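Local coordinates for protein UDP-D-quinovosamine 4-dehydrogenase (Vibrio fischeri, PDB 3NKL) that probably acts as an oxidoreductase and lyase on a nucleotide sugar, the chain here being one Rossmann-like domain of a larger membrane protein, at residues 6-11 and 64-69; 55-60 and 86-91. One frame throughout, in Å; residues are numbered along the deposited sequence.

Overall arrangement
Contact 1 pairs two parallel strands in the middle of the sheet, and contact 2 joins the two helices that lie over one face of it. Their centres are 10 Å apart, and the side chains pack on one another: Leu-8 CD1 meets Leu-57 CD2 at 3.9 Å and Val-69 CG1 meets Leu-88 CD1 at 3.8 Å. Helix 57-64, strand 68-71 and helix 78-89 follow one another in the chain, so residues 64-69 run between the two halves of contact 2. Residues 6-11 lead into a glycine-rich turn consistent with a Rossmann nucleotide site. The two sulfates near residues 55-60, probably from the crystallisation liquor, mark no established active site.

Contact 1 of 2, residues 6-11 and 64-69; sequences KVLIYG and HCISTV
Ile-66 packs against Lys-6 and Leu-8 just before its own chain enters strand 68-71. Its CB carries two branches. CG2 lies 3.9 Å from Lys-6 O and near Leu-8 N. CG1 sits opposite the carbonyl carbon of its own residue (chi1 -76°) and passes Lys-6 O at 3.9 Å. The nearly extended next torsion (chi2 151°) then brings the tip, CD1, to the end of Leu-8, 3.6 Å from Leu-8 CD2, and the two side chains cross at about a right angle. The strands themselves run in parallel in a Rossmann-type sheet: 5-10 is the first strand, leading to the glycine-rich turn at Gly-11, and 68-71 pairs on the side of 5-10 away from strand 29-35, after a crossover through helix 57-64. Leu-8 and Val-69 bridge the strands with side chains on one face, the one covered by helices 57-64 and 78-89; the backbone bond there is made by Leu-8 with Leu-70, and Val-69 CA approaches Leu-8 O at 3.5 Å with an angle of 137° at the hydrogen. On the other face Val-7 and Thr-68 lie side by side, pointing the same way, and Val-7 CA comes within 3.4 Å of Thr-68 O. Leu-8 N is buried here without a partner; Thr-68 O is 3.6 Å from it. Toward Lys-6 the backbones diverge and a water bridges them, donating to Lys-6 O at 2.6 Å and accepting from Ser-67 N at 2.8 Å. At the exposed end the extended Lys-6 chain runs past the carbonyl of His-64, and a second water ties Lys-6 NZ to His-64 ND1. Cys-65, the first residue past helix 57-64, has positive phi and closes it with a Schellman motif; its sulfur forms an interchain disulfide in a crystal of this protein.

Contact 2 of 2, residues 55-60 and 86-91; sequences KYLERL and ESLAKL. With SO4 (sulfate ion), chain J; SO4 (sulfate ion), chain K.
Leu-57, near the start of helix 57-64, meets Leu-88 in the last turn of helix 78-89 and Leu-91 just beyond it, and these three leucines form the closely packed inner part of the contact. Both methyls of Leu-57 close on one methyl of its partner: Leu-57 CD2 lies 3.7 Å from Leu-88 CD2, and Leu-57 CD1 lies 3.8 Å from the same atom. Leu-88 leaves its backbone obliquely to the other helix, but its end, CD2, comes nearer; it also packs on Val-69 and Leu-71 of the strand beneath. Leu-91 comes in from beyond the last turn, held by its N bonding back to Leu-88 O at 2.9 Å. Its CD1 reaches Leu-57 CB at 3.8 Å, crossing that side chain at about a right angle. The helices thus meet in the layer that covers one face of the Rossmann-type sheet.

The outer edge faces solvent, yet it holds the shortest contact, Glu-58 CG to Leu-91 CD2 at 3.4 Å. Glu-58 bends at chi2 (145°), so that its carboxylate lies beside this methyl. Ser-87 OG barely touches Leu-57 CD1 and is bonded to Ile-84 O in its own helix. Away from the leucines, Lys-55 N donates to O1 of one sulfate at 2.9 Å, and Tyr-56 OH donates to O1 of another at 2.7 Å. Tyr-56 OH also bonds Lys-43 NZ, and Lys-43 and His-42 supply further hydrogen bonds to sulfate. Arg-59 lies over one face of the Tyr-56 ring, NH1 3.4 Å above its plane and displaced toward the ring's rim. With no hydrogen bond joining the two segments, the direct contact between the helices rests on apolar packing, and the sheet beneath probably contributes to their placement.

Contact 1 of 2, residues 6-11 and 64-69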
ATOM      1  N   LYS B   6      -5.776 -21.880   7.430  1.00 23.86           N
ATOM      2  CA  LYS B   6      -6.474 -20.599   7.385  1.00 23.71           C
ATOM      3  C   LYS B   6      -5.609 -19.460   7.926  1.00 23.18           C
ATOM      4  O   LYS B   6      -4.976 -19.588   8.973  1.00 24.81           O
ATOM      5  CB  LYS B   6      -7.780 -20.691   8.161  1.00 28.73           C
ATOM      6  CG  LYS B   6      -8.778 -21.674   7.501  1.00 30.66           C
ATOM      7  CD  LYS B   6     -10.110 -21.615   8.192  1.00 43.39           C
ATOM      8  CE  LYS B   6     -10.993 -22.784   7.777  1.00 53.77           C
ATOM      9  NZ  LYS B   6     -12.051 -23.023   8.805  1.00 63.44           N
ATOM     10  N   VAL B   7      -5.567 -18.350   7.206  1.00 20.94           N
ATOM     11  CA  VAL B   7      -4.777 -17.198   7.669  1.00 16.96           C
ATOM     12  C   VAL B   7      -5.553 -15.908   7.522  1.00 21.80           C
ATOM     13  O   VAL B   7      -6.509 -15.833   6.748  1.00 26.08           O
ATOM     14  CB  VAL B   7      -3.503 -16.996   6.826  1.00 20.96           C
ATOM     15  CG1 VAL B   7      -2.648 -18.264   6.801  1.00 20.29           C
ATOM     16  CG2 VAL B   7      -3.880 -16.588   5.423  1.00 20.12           C
ATOM     17  N   LEU B   8      -5.121 -14.876   8.246  1.00 17.84           N
ATOM     18  CA  LEU B   8      -5.496 -13.520   7.907  1.00 19.72           C
ATOM     19  C   LEU B   8      -4.320 -12.871   7.194  1.00 24.52           C
ATOM     20  O   LEU B   8      -3.154 -13.192   7.476  1.00 18.40           O
ATOM     21  CB  LEU B   8      -5.809 -12.685   9.150  1.00 16.42           C
ATOM     22  CG  LEU B   8      -6.903 -13.197  10.090  1.00 26.46           C
ATOM     23  CD1 LEU B   8      -6.952 -12.318  11.328  1.00 21.07           C
ATOM     24  CD2 LEU B   8      -8.244 -13.185   9.363  1.00 25.23           C
ATOM     25  N   ILE B   9      -4.627 -11.945   6.293  1.00 16.34           N
ATOM     26  CA  ILE B   9      -3.579 -11.140   5.654  1.00 14.28           C
ATOM     27  C   ILE B   9      -3.688  -9.728   6.183  1.00 19.22           C
ATOM     28  O   ILE B   9      -4.740  -9.090   6.071  1.00 20.91           O
ATOM     29  CB  ILE B   9      -3.726 -11.108   4.126  1.00 16.88           C
ATOM     30  CG1 ILE B   9      -3.508 -12.515   3.554  1.00 19.60           C
ATOM     31  CG2 ILE B   9      -2.769 -10.050   3.503  1.00 14.34           C
ATOM     32  CD1 ILE B   9      -3.720 -12.606   2.057  1.00 20.79           C
ATOM     33  N   TYR B  10      -2.607  -9.249   6.800  1.00 13.37           N
ATOM     34  CA  TYR B  10      -2.575  -7.896   7.320  1.00 14.74           C
ATOM     35  C   TYR B  10      -2.065  -7.021   6.180  1.00 15.26           C
ATOM     36  O   TYR B  10      -0.915  -7.143   5.780  1.00 17.88           O
ATOM     37  CB  TYR B  10      -1.617  -7.818   8.515  1.00 17.93           C
ATOM     38  CG  TYR B  10      -1.940  -6.747   9.530  1.00 16.66           C
ATOM     39  CD1 TYR B  10      -1.875  -5.392   9.198  1.00 22.43           C
ATOM     40  CD2 TYR B  10      -2.310  -7.088  10.828  1.00 17.10           C
ATOM     41  CE1 TYR B  10      -2.167  -4.409  10.129  1.00 24.87           C
ATOM     42  CE2 TYR B  10      -2.597  -6.106  11.770  1.00 19.94           C
ATOM     43  CZ  TYR B  10      -2.537  -4.784  11.414  1.00 25.15           C
ATOM     44  OH  TYR B  10      -2.825  -3.836  12.362  1.00 25.76           O
ATOM     45  N   GLY B  11      -2.931  -6.146   5.667  1.00 16.17           N
ATOM     46  CA  GLY B  11      -2.594  -5.230   4.583  1.00 19.52           C
ATOM     47  C   GLY B  11      -3.537  -5.513   3.424  1.00 22.05           C
ATOM     48  O   GLY B  11      -3.403  -6.537   2.759  1.00 20.29           O
ATOM     49  N   HIS B  64     -12.248 -18.356  13.438  1.00 28.11           N
ATOM     50  CA  HIS B  64     -11.753 -19.196  12.354  1.00 26.85           C
ATOM     51  C   HIS B  64     -10.586 -20.092  12.759  1.00 29.14           C
ATOM     52  O   HIS B  64      -9.959 -20.711  11.900  1.00 29.37           O
ATOM     53  CB  HIS B  64     -11.313 -18.304  11.186  1.00 28.97           C
ATOM     54  CG  HIS B  64     -12.428 -17.508  10.590  1.00 36.81           C
ATOM     55  ND1 HIS B  64     -13.361 -18.056   9.734  1.00 38.75           N
ATOM     56  CD2 HIS B  64     -12.766 -16.203  10.730  1.00 38.68           C
ATOM     57  CE1 HIS B  64     -14.227 -17.124   9.373  1.00 41.99           C
ATOM     58  NE2 HIS B  64     -13.884 -15.990   9.957  1.00 41.18           N
ATOM     59  N   CYS B  65     -10.288 -20.149  14.056  1.00 25.70           N
ATOM     60  CA  CYS B  65      -9.153 -20.924  14.557  1.00 23.37           C
ATOM     61  C   CYS B  65      -7.883 -20.648  13.755  1.00 23.88           C
ATOM     62  O   CYS B  65      -7.245 -21.570  13.248  1.00 24.80           O
ATOM     63  CB  CYS B  65      -9.475 -22.420  14.533  1.00 27.55           C
ATOM     64  SG  CYS B  65     -10.914 -22.840  15.553  1.00 34.52           S
ATOM     65  N   ILE B  66      -7.538 -19.367  13.638  1.00 22.92           N
ATOM     66  CA  ILE B  66      -6.373 -18.940  12.865  1.00 20.93           C
ATOM     67  C   ILE B  66      -5.114 -18.968  13.737  1.00 24.20           C
ATOM     68  O   ILE B  66      -5.103 -18.419  14.826  1.00 27.17           O
ATOM     69  CB  ILE B  66      -6.606 -17.528  12.273  1.00 23.12           C
ATOM     70  CG1 ILE B  66      -7.555 -17.631  11.067  1.00 23.05           C
ATOM     71  CG2 ILE B  66      -5.266 -16.893  11.844  1.00 21.09           C
ATOM     72  CD1 ILE B  66      -8.374 -16.418  10.824  1.00 27.38           C
ATOM     73  N   SER B  67      -4.049 -19.614  13.278  1.00 21.06           N
ATOM     74  CA  SER B  67      -2.834 -19.608  14.079  1.00 27.08           C
ATOM     75  C   SER B  67      -1.655 -18.999  13.336  1.00 21.20           C
ATOM     76  O   SER B  67      -0.537 -19.083  13.801  1.00 19.22           O
ATOM     77  CB  SER B  67      -2.479 -21.022  14.555  1.00 31.40           C
ATOM     78  OG  SER B  67      -2.288 -21.878  13.456  1.00 39.57           O
ATOM     79  N   THR B  68      -1.922 -18.402  12.181  1.00 15.44           N
ATOM     80  CA  THR B  68      -0.876 -17.780  11.354  1.00 16.99           C
ATOM     81  C   THR B  68      -1.432 -16.523  10.706  1.00 19.89           C
ATOM     82  O   THR B  68      -2.524 -16.553  10.137  1.00 17.31           O
ATOM     83  CB  THR B  68      -0.395 -18.744  10.248  1.00 19.40           C
ATOM     84  OG1 THR B  68       0.226 -19.880  10.848  1.00 26.28           O
ATOM     85  CG2 THR B  68       0.607 -18.078   9.333  1.00 23.64           C
ATOM     86  N   VAL B  69      -0.685 -15.418  10.800  1.00 14.63           N
ATOM     87  CA  VAL B  69      -1.075 -14.177  10.155  1.00 15.94           C
ATOM     88  C   VAL B  69       0.062 -13.746   9.239  1.00 18.43           C
ATOM     89  O   VAL B  69       1.231 -13.809   9.620  1.00 18.71           O
ATOM     90  CB  VAL B  69      -1.440 -13.084  11.198  1.00 14.95           C
ATOM     91  CG1 VAL B  69      -1.600 -11.706  10.525  1.00 12.96           C
ATOM     92  CG2 VAL B  69      -2.723 -13.495  11.963  1.00 18.07           C
TER
HETATM   93  O   HOH W   1      -4.090 -21.088  10.901  1.00 23.80           O
HETATM   94  O   HOH W   2     -13.323 -20.518   8.020  1.00 57.55           O

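Contact 2 of 2, residues 55-60 and 86-91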
ATOM      1  N   LYS B  55      -9.097  -3.993  15.334  1.00 29.44           N
ATOM      2  CA  LYS B  55      -9.866  -4.325  16.527  1.00 29.23           C
ATOM      3  C   LYS B  55     -10.522  -5.693  16.377  1.00 33.77           C
ATOM      4  O   LYS B  55     -10.826  -6.363  17.367  1.00 37.34           O
ATOM      5  CB  LYS B  55     -10.935  -3.244  16.785  1.00 30.53           C
ATOM      6  CG  LYS B  55     -11.982  -3.611  17.835  1.00 45.21           C
ATOM      7  CD  LYS B  55     -12.922  -2.416  18.084  1.00 62.01           C
ATOM      8  CE  LYS B  55     -14.087  -2.753  19.021  1.00 69.22           C
ATOM      9  NZ  LYS B  55     -15.040  -1.598  19.158  1.00 69.70           N
ATOM     10  N   TYR B  56     -10.746  -6.108  15.136  1.00 33.01           N
ATOM     11  CA  TYR B  56     -11.387  -7.402  14.877  1.00 32.93           C
ATOM     12  C   TYR B  56     -10.436  -8.612  14.936  1.00 28.89           C
ATOM     13  O   TYR B  56     -10.877  -9.734  14.733  1.00 26.47           O
ATOM     14  CB  TYR B  56     -12.110  -7.380  13.520  1.00 28.32           C
ATOM     15  CG  TYR B  56     -13.496  -6.762  13.585  1.00 37.54           C
ATOM     16  CD1 TYR B  56     -14.605  -7.443  13.116  1.00 46.32           C
ATOM     17  CD2 TYR B  56     -13.689  -5.506  14.131  1.00 39.45           C
ATOM     18  CE1 TYR B  56     -15.872  -6.881  13.181  1.00 50.98           C
ATOM     19  CE2 TYR B  56     -14.958  -4.937  14.207  1.00 48.21           C
ATOM     20  CZ  TYR B  56     -16.039  -5.628  13.728  1.00 49.93           C
ATOM     21  OH  TYR B  56     -17.298  -5.068  13.799  1.00 56.90           O
ATOM     22  N   LEU B  57      -9.145  -8.383  15.175  1.00 22.08           N
ATOM     23  CA  LEU B  57      -8.157  -9.469  15.172  1.00 21.49           C
ATOM     24  C   LEU B  57      -8.542 -10.628  16.100  1.00 24.06           C
ATOM     25  O   LEU B  57      -8.577 -11.793  15.692  1.00 23.40           O
ATOM     26  CB  LEU B  57      -6.780  -8.940  15.584  1.00 20.77           C
ATOM     27  CG  LEU B  57      -5.889  -8.405  14.460  1.00 24.35           C
ATOM     28  CD1 LEU B  57      -4.716  -7.680  15.083  1.00 24.65           C
ATOM     29  CD2 LEU B  57      -5.407  -9.537  13.558  1.00 20.21           C
ATOM     30  N   GLU B  58      -8.803 -10.311  17.355  1.00 29.65           N
ATOM     31  CA  GLU B  58      -9.106 -11.359  18.327  1.00 32.25           C
ATOM     32  C   GLU B  58     -10.300 -12.193  17.921  1.00 31.75           C
ATOM     33  O   GLU B  58     -10.244 -13.423  17.947  1.00 36.89           O
ATOM     34  CB  GLU B  58      -9.313 -10.762  19.714  1.00 41.77           C
ATOM     35  CG  GLU B  58      -8.004 -10.395  20.376  1.00 61.97           C
ATOM     36  CD  GLU B  58      -8.099  -9.154  21.239  1.00 76.21           C
ATOM     37  OE1 GLU B  58      -7.372  -8.175  20.958  1.00 73.73           O
ATOM     38  OE2 GLU B  58      -8.902  -9.161  22.196  1.00 88.27           O
ATOM     39  N   ARG B  59     -11.381 -11.533  17.527  1.00 27.85           N
ATOM     40  CA  ARG B  59     -12.595 -12.265  17.223  1.00 30.87           C
ATOM     41  C   ARG B  59     -12.483 -13.112  15.957  1.00 33.27           C
ATOM     42  O   ARG B  59     -13.099 -14.160  15.866  1.00 30.38           O
ATOM     43  CB  ARG B  59     -13.815 -11.334  17.176  1.00 30.17           C
ATOM     44  CG  ARG B  59     -13.886 -10.395  15.991  1.00 37.43           C
ATOM     45  CD  ARG B  59     -15.012  -9.352  16.188  1.00 43.94           C
ATOM     46  NE  ARG B  59     -14.608  -8.288  17.110  1.00 50.85           N
ATOM     47  CZ  ARG B  59     -15.323  -7.193  17.368  1.00 56.73           C
ATOM     48  NH1 ARG B  59     -16.500  -7.004  16.779  1.00 53.35           N
ATOM     49  NH2 ARG B  59     -14.857  -6.284  18.217  1.00 56.03           N
ATOM     50  N   LEU B  60     -11.700 -12.662  14.982  1.00 25.55           N
ATOM     51  CA  LEU B  60     -11.518 -13.421  13.741  1.00 22.77           C
ATOM     52  C   LEU B  60     -10.609 -14.616  13.975  1.00 24.50           C
ATOM     53  O   LEU B  60     -10.852 -15.710  13.464  1.00 25.76           O
ATOM     54  CB  LEU B  60     -10.919 -12.521  12.643  1.00 20.12           C
ATOM     55  CG  LEU B  60     -11.852 -11.448  12.063  1.00 23.74           C
ATOM     56  CD1 LEU B  60     -11.053 -10.445  11.213  1.00 22.42           C
ATOM     57  CD2 LEU B  60     -12.974 -12.085  11.243  1.00 30.17           C
ATOM     58  N   GLU B  86       4.159  -6.857  17.131  1.00 21.22           N
ATOM     59  CA  GLU B  86       3.981  -7.096  18.561  1.00 30.11           C
ATOM     60  C   GLU B  86       2.513  -7.295  18.933  1.00 26.45           C
ATOM     61  O   GLU B  86       2.192  -8.115  19.800  1.00 24.17           O
ATOM     62  CB  GLU B  86       4.632  -5.975  19.386  1.00 28.73           C
ATOM     63  CG  GLU B  86       6.153  -5.940  19.183  1.00 31.96           C
ATOM     64  CD  GLU B  86       6.876  -4.949  20.091  1.00 40.59           C
ATOM     65  OE1 GLU B  86       6.601  -4.916  21.314  1.00 36.01           O
ATOM     66  OE2 GLU B  86       7.739  -4.212  19.576  1.00 39.75           O
ATOM     67  N   SER B  87       1.624  -6.562  18.270  1.00 20.41           N
ATOM     68  CA  SER B  87       0.187  -6.728  18.481  1.00 24.58           C
ATOM     69  C   SER B  87      -0.250  -8.157  18.148  1.00 23.11           C
ATOM     70  O   SER B  87      -1.093  -8.734  18.831  1.00 21.86           O
ATOM     71  CB  SER B  87      -0.617  -5.691  17.673  1.00 25.63           C
ATOM     72  OG  SER B  87      -0.828  -6.082  16.312  1.00 25.79           O
ATOM     73  N   LEU B  88       0.344  -8.741  17.116  1.00 15.63           N
ATOM     74  CA  LEU B  88       0.024 -10.122  16.742  1.00 18.24           C
ATOM     75  C   LEU B  88       0.682 -11.159  17.654  1.00 20.24           C
ATOM     76  O   LEU B  88       0.088 -12.202  17.979  1.00 19.43           O
ATOM     77  CB  LEU B  88       0.431 -10.380  15.278  1.00 16.97           C
ATOM     78  CG  LEU B  88      -0.299  -9.466  14.284  1.00 19.09           C
ATOM     79  CD1 LEU B  88       0.381  -9.519  12.921  1.00 14.85           C
ATOM     80  CD2 LEU B  88      -1.769  -9.933  14.158  1.00 19.15           C
ATOM     81  N   ALA B  89       1.918 -10.894  18.049  1.00 17.11           N
ATOM     82  CA  ALA B  89       2.616 -11.817  18.938  1.00 19.85           C
ATOM     83  C   ALA B  89       1.793 -12.130  20.156  1.00 19.85           C
ATOM     84  O   ALA B  89       1.759 -13.280  20.611  1.00 20.37           O
ATOM     85  CB  ALA B  89       3.955 -11.245  19.363  1.00 18.10           C
ATOM     86  N   LYS B  90       1.187 -11.093  20.735  1.00 14.44           N
ATOM     87  CA  LYS B  90       0.455 -11.240  21.972  1.00 11.73           C
ATOM     88  C   LYS B  90      -0.890 -11.940  21.780  1.00 13.93           C
ATOM     89  O   LYS B  90      -1.623 -12.142  22.744  1.00 17.73           O
ATOM     90  CB  LYS B  90       0.245  -9.876  22.641  1.00 20.37           C
ATOM     91  CG  LYS B  90       1.555  -9.179  22.984  1.00 32.32           C
ATOM     92  CD  LYS B  90       1.333  -7.696  23.360  1.00 39.33           C
ATOM     93  CE  LYS B  90       2.642  -7.017  23.740  1.00 37.30           C
ATOM     94  NZ  LYS B  90       2.479  -5.528  23.798  1.00 44.35           N
ATOM     95  N   LEU B  91      -1.214 -12.300  20.540  1.00 19.07           N
ATOM     96  CA  LEU B  91      -2.428 -13.068  20.283  1.00 19.58           C
ATOM     97  C   LEU B  91      -2.086 -14.530  19.976  1.00 19.37           C
ATOM     98  O   LEU B  91      -2.943 -15.283  19.516  1.00 17.15           O
ATOM     99  CB  LEU B  91      -3.217 -12.474  19.112  1.00 20.03           C
ATOM    100  CG  LEU B  91      -3.727 -11.045  19.350  1.00 19.62           C
ATOM    101  CD1 LEU B  91      -4.409 -10.521  18.100  1.00 23.79           C
ATOM    102  CD2 LEU B  91      -4.695 -11.082  20.521  1.00 26.25           C
TER
HETATM  103  S   SO4 J 143     -17.586  -1.587  14.197  1.00 95.23           S
HETATM  104  O1  SO4 J 143     -17.998  -2.501  13.134  1.00 92.00           O
HETATM  105  O2  SO4 J 143     -18.725  -0.741  14.540  1.00103.90           O
HETATM  106  O3  SO4 J 143     -17.155  -2.319  15.389  1.00 91.46           O
HETATM  107  O4  SO4 J 143     -16.482  -0.755  13.724  1.00100.02           O
HETATM  108  S   SO4 K 144      -8.435  -0.199  15.662  1.00 68.90           S
HETATM  109  O1  SO4 K 144      -9.246  -1.101  14.856  1.00 42.16           O
HETATM  110  O2  SO4 K 144      -7.583   0.619  14.786  1.00 71.87           O
HETATM  111  O3  SO4 K 144      -9.331   0.678  16.422  1.00 76.15           O
HETATM  112  O4  SO4 K 144      -7.595  -0.960  16.591  1.00 73.04           O